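Angiotensin-converting enzyme (Anopheles gambiae, PDB 6S1Y) probably acts as a zinc-dependent dipeptidyl carboxypeptidase of the angiotensin-converting enzyme family, cleaving dipeptides from the C-terminal ends of peptides. Local coordinates at residues A513-Y518 against C530-S535; K173-N178 against G444-D449. All blocks are in the same frame, centred on the assembly; numbering follows the deposited sequence.

Contact 1: A513-Y518 against C530-S535; sequences ALAGEY and CDIYQS
Glu-517 reaches across to the backbone of Asp-531: its OE1 accepts the N-H of Asp-531 at 3.1 Å from N, almost straight at 176°, through the anti lone pair. With CG anti to its carbonyl carbon (chi1 -74°), Glu-517 sets CG 3.5 Å from Asp-531 O, and the bend at chi2 (-71°) then carries the carboxylate to that N-H. Nearer the backbone, Glu-517 CB rests 3.8 Å from Cys-530 SG, the sulfur that is bonded to Cys-512. At the other end Ala-515 CB sits 3.3 Å from Ser-535 OG, while that hydroxyl caps the N-H of Ala-538 at the start of helix 536-547. In the next layer, Asp-531 OD1 takes the N-H of Tyr-533 at 3.0 Å from N, arriving from well above the carboxylate plane, in an Asx turn. Glu-517 OE1 is also salt-bridged to Lys-399, which probably helps to keep it ionised, and Asp-531 OD2 is held by His-400 and Lys-403. A type II turn from Ile-532 to Ser-535 then leads into the N-cap. Gly-516, with positive phi, ends helix 495-514 in a Schellman motif. Together these features make a disulfide-tied connection between two helices, with a Schellman end on one side and a serine N-cap on the other.

Contact 2: K173-N178 against G444-D449; sequences KYVELN and GVFRGD
Tyr-174 brings its hydroxyl to the rim of the Phe-446 ring, Tyr-174 OH lying 3.6 Å from Phe-446 CZ and in the plane of that ring. The two aromatic side chains approach at a slant, and the hydroxyl is hydrogen-bonded to Asp-491, which gives this buried polar atom a partner. Val-175, next in sequence, points at the other helix. With CG1 anti to the backbone N (chi1 160°), both of its methyls meet Val-445: CG2 comes to 3.7 Å from Val-445 CG1, and Val-175 CG1 lies at 4.0 Å from the same methyl. CG2 also reaches the edge of the phenyl ring, 4.3 Å from Phe-446 CE1. One turn after Tyr-174, Asn-178 lays its amide over a face of Phe-446, with OD1 above the ring centre and the two planes only 12° apart. Its ND2 is bonded to Tyr-95 OH, which probably helps to fix the rotation of the amide. Phe-446 is thus met at its edge by Tyr-174 and Val-175 and over one face by Asn-178, and Trp-194 makes an edge-to-face contact with it. This is buried helix-to-helix packing in the largely alpha-helical fold of the angiotensin-converting enzyme family, joining helix 168-184 to the C-terminal end of helix 431-447.

In the fold
The two contacts lie on opposite sides of the chain's centre, with centres 45 Å apart and nearest atoms about 33 Å apart, and they share no helix. Contact 1 is local and partly buried: it joins a helix end to the loop that follows, through a carboxylate-to-backbone bond beside a disulfide, with its acidic groups salt-bridged to lysines outside the segments. Contact 2 is wholly buried and brings together two helices far apart in sequence by apolar and aromatic packing, its polar ends satisfied by residues outside the segments. The Tyr-174 side chain of contact 2 lies about 12 Å from the bound ligand; the Ser-535 side chain of contact 1 is about 9 Å from a glycan sugar.

Contact 1: A513-Y518 against C530-S535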
# COMPACT_ATOMS: atom_id res chain seq x y z
N ALA A 513 18.57 8.62 13.61
CA ALA A 513 19.10 9.37 14.74
C ALA A 513 19.59 8.42 15.84
O ALA A 513 20.75 8.50 16.28
CB ALA A 513 18.02 10.30 15.28
N LEU A 514 18.72 7.49 16.27
CA LEU A 514 19.08 6.51 17.28
C LEU A 514 20.27 5.65 16.87
O LEU A 514 21.04 5.21 17.74
CB LEU A 514 17.88 5.60 17.58
CG LEU A 514 16.70 6.28 18.24
CD1 LEU A 514 15.48 5.37 18.17
CD2 LEU A 514 16.99 6.64 19.69
N ALA A 515 20.43 5.36 15.58
CA ALA A 515 21.57 4.57 15.13
C ALA A 515 22.83 5.40 14.93
O ALA A 515 23.84 4.85 14.46
CB ALA A 515 21.24 3.83 13.83
N GLY A 516 22.81 6.69 15.25
CA GLY A 516 23.96 7.54 14.95
C GLY A 516 24.23 7.69 13.47
O GLY A 516 25.38 7.90 13.07
N GLU A 517 23.19 7.60 12.64
CA GLU A 517 23.32 7.68 11.20
C GLU A 517 22.81 8.99 10.62
O GLU A 517 23.02 9.23 9.42
CB GLU A 517 22.56 6.51 10.54
CG GLU A 517 23.24 5.18 10.67
CD GLU A 517 24.46 5.11 9.82
OE1 GLU A 517 24.32 4.73 8.63
OE2 GLU A 517 25.54 5.47 10.33
N TYR A 518 22.15 9.83 11.41
CA TYR A 518 21.57 11.06 10.89
C TYR A 518 21.84 12.24 11.81
O TYR A 518 21.40 12.25 12.96
CB TYR A 518 20.05 10.92 10.70
CG TYR A 518 19.37 12.26 10.50
CD1 TYR A 518 19.58 13.01 9.35
CD2 TYR A 518 18.52 12.78 11.48
CE1 TYR A 518 18.97 14.24 9.16
CE2 TYR A 518 17.91 14.02 11.30
CZ TYR A 518 18.14 14.74 10.13
OH TYR A 518 17.53 15.96 9.92
N CYS A 530 21.51 6.86 5.22
CA CYS A 530 21.44 6.18 6.51
C CYS A 530 21.05 4.72 6.35
O CYS A 530 20.10 4.39 5.65
CB CYS A 530 20.41 6.85 7.41
SG CYS A 530 19.51 5.62 8.47
N ASP A 531 21.78 3.83 7.04
CA ASP A 531 21.45 2.41 7.13
C ASP A 531 21.32 2.03 8.60
O ASP A 531 22.30 2.12 9.36
CB ASP A 531 22.52 1.57 6.44
CG ASP A 531 22.16 0.10 6.39
OD1 ASP A 531 21.01 -0.23 6.72
OD2 ASP A 531 23.01 -0.75 6.00
N ILE A 532 20.12 1.60 9.02
CA ILE A 532 19.92 1.22 10.41
C ILE A 532 20.14 -0.28 10.63
O ILE A 532 19.79 -0.82 11.68
CB ILE A 532 18.52 1.60 10.92
CG1 ILE A 532 17.44 0.74 10.26
CG2 ILE A 532 18.27 3.07 10.69
CD1 ILE A 532 16.07 0.97 10.87
N TYR A 533 20.69 -0.96 9.63
CA TYR A 533 21.07 -2.36 9.78
C TYR A 533 22.00 -2.55 10.97
O TYR A 533 23.04 -1.89 11.08
CB TYR A 533 21.74 -2.84 8.48
CG TYR A 533 22.10 -4.31 8.41
CD1 TYR A 533 21.13 -5.29 8.55
CD2 TYR A 533 23.42 -4.71 8.18
CE1 TYR A 533 21.47 -6.66 8.47
CE2 TYR A 533 23.77 -6.06 8.10
CZ TYR A 533 22.80 -7.03 8.24
OH TYR A 533 23.16 -8.36 8.15
N GLN A 534 21.62 -3.47 11.87
CA GLN A 534 22.38 -3.87 13.06
C GLN A 534 22.34 -2.82 14.16
O GLN A 534 23.23 -2.79 15.01
CB GLN A 534 23.85 -4.18 12.74
CG GLN A 534 24.01 -5.28 11.71
CD GLN A 534 25.43 -5.52 11.29
OE1 GLN A 534 26.19 -4.58 11.01
NE2 GLN A 534 25.81 -6.79 11.20
N SER A 535 21.34 -1.95 14.18
CA SER A 535 21.21 -0.95 15.23
C SER A 535 20.13 -1.40 16.21
O SER A 535 18.97 -1.03 16.08
CB SER A 535 20.89 0.43 14.69
OG SER A 535 20.55 1.30 15.77

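Contact 2: K173-N178 against G444-D449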
# COMPACT_ATOMS: atom_id res chain seq x y z
N LYS A 173 -23.50 -2.17 -6.39
CA LYS A 173 -24.11 -2.83 -5.24
C LYS A 173 -23.23 -2.69 -4.00
O LYS A 173 -23.73 -2.44 -2.90
CB LYS A 173 -24.33 -4.31 -5.56
CG LYS A 173 -24.79 -5.14 -4.37
CD LYS A 173 -26.15 -4.69 -3.84
CE LYS A 173 -27.27 -4.99 -4.84
NZ LYS A 173 -28.58 -4.45 -4.37
N TYR A 174 -21.92 -2.84 -4.17
CA TYR A 174 -21.01 -2.67 -3.04
C TYR A 174 -21.11 -1.27 -2.47
O TYR A 174 -21.09 -1.09 -1.24
CB TYR A 174 -19.59 -2.95 -3.51
CG TYR A 174 -18.47 -2.19 -2.84
CD1 TYR A 174 -18.15 -2.40 -1.50
CD2 TYR A 174 -17.69 -1.31 -3.57
CE1 TYR A 174 -17.10 -1.71 -0.91
CE2 TYR A 174 -16.64 -0.63 -2.99
CZ TYR A 174 -16.33 -0.84 -1.66
OH TYR A 174 -15.26 -0.15 -1.11
N VAL A 175 -21.21 -0.26 -3.33
CA VAL A 175 -21.31 1.10 -2.82
C VAL A 175 -22.58 1.27 -2.00
O VAL A 175 -22.56 1.90 -0.93
CB VAL A 175 -21.23 2.10 -3.97
CG1 VAL A 175 -21.81 3.44 -3.55
CG2 VAL A 175 -19.79 2.24 -4.42
N GLU A 176 -23.70 0.71 -2.48
CA GLU A 176 -24.98 0.95 -1.83
C GLU A 176 -25.02 0.32 -0.45
O GLU A 176 -25.50 0.94 0.51
CB GLU A 176 -26.13 0.41 -2.69
CG GLU A 176 -26.57 1.40 -3.76
CD GLU A 176 -27.15 0.75 -5.01
OE1 GLU A 176 -27.44 1.50 -5.98
OE2 GLU A 176 -27.31 -0.49 -5.05
N LEU A 177 -24.50 -0.90 -0.31
CA LEU A 177 -24.53 -1.58 0.98
C LEU A 177 -23.41 -1.14 1.90
O LEU A 177 -23.54 -1.25 3.13
CB LEU A 177 -24.48 -3.09 0.77
CG LEU A 177 -25.74 -3.66 0.11
CD1 LEU A 177 -25.51 -5.08 -0.37
CD2 LEU A 177 -26.92 -3.59 1.07
N ASN A 178 -22.29 -0.69 1.34
CA ASN A 178 -21.28 -0.03 2.16
C ASN A 178 -21.88 1.19 2.83
O ASN A 178 -21.58 1.50 3.99
CB ASN A 178 -20.05 0.35 1.31
CG ASN A 178 -19.09 1.32 2.05
OD1 ASN A 178 -19.40 2.48 2.25
ND2 ASN A 178 -17.92 0.82 2.44
N GLY A 444 -15.66 10.47 -2.62
CA GLY A 444 -16.65 11.19 -3.39
C GLY A 444 -17.79 10.31 -3.84
O GLY A 444 -18.95 10.74 -3.84
N VAL A 445 -17.50 9.08 -4.25
CA VAL A 445 -18.56 8.13 -4.57
C VAL A 445 -19.39 7.83 -3.33
O VAL A 445 -20.62 7.87 -3.36
CB VAL A 445 -17.97 6.84 -5.18
CG1 VAL A 445 -19.06 5.76 -5.33
CG2 VAL A 445 -17.33 7.14 -6.53
N PHE A 446 -18.71 7.56 -2.22
CA PHE A 446 -19.39 7.21 -0.98
C PHE A 446 -20.30 8.33 -0.50
O PHE A 446 -21.40 8.08 -0.00
CB PHE A 446 -18.37 6.89 0.11
CG PHE A 446 -17.59 5.62 -0.11
CD1 PHE A 446 -18.05 4.63 -0.95
CD2 PHE A 446 -16.39 5.41 0.56
CE1 PHE A 446 -17.33 3.46 -1.13
CE2 PHE A 446 -15.67 4.24 0.39
CZ PHE A 446 -16.14 3.27 -0.45
N ARG A 447 -19.83 9.58 -0.63
CA ARG A 447 -20.59 10.73 -0.14
C ARG A 447 -21.66 11.20 -1.10
O ARG A 447 -22.46 12.06 -0.72
CB ARG A 447 -19.65 11.91 0.14
CG ARG A 447 -18.78 11.74 1.36
CD ARG A 447 -17.61 12.69 1.28
NE ARG A 447 -16.82 12.72 2.51
CZ ARG A 447 -15.59 13.22 2.60
NH1 ARG A 447 -15.00 13.72 1.51
NH2 ARG A 447 -14.95 13.21 3.77
N GLY A 448 -21.71 10.67 -2.33
CA GLY A 448 -22.65 11.12 -3.33
C GLY A 448 -22.18 12.28 -4.19
O GLY A 448 -22.88 12.63 -5.15
N ASP A 449 -21.03 12.89 -3.88
CA ASP A 449 -20.49 13.96 -4.70
C ASP A 449 -20.18 13.51 -6.12
O ASP A 449 -20.16 14.34 -7.03
CB ASP A 449 -19.20 14.51 -4.10
CG ASP A 449 -19.34 14.91 -2.66
OD1 ASP A 449 -20.44 15.38 -2.27
OD2 ASP A 449 -18.35 14.77 -1.91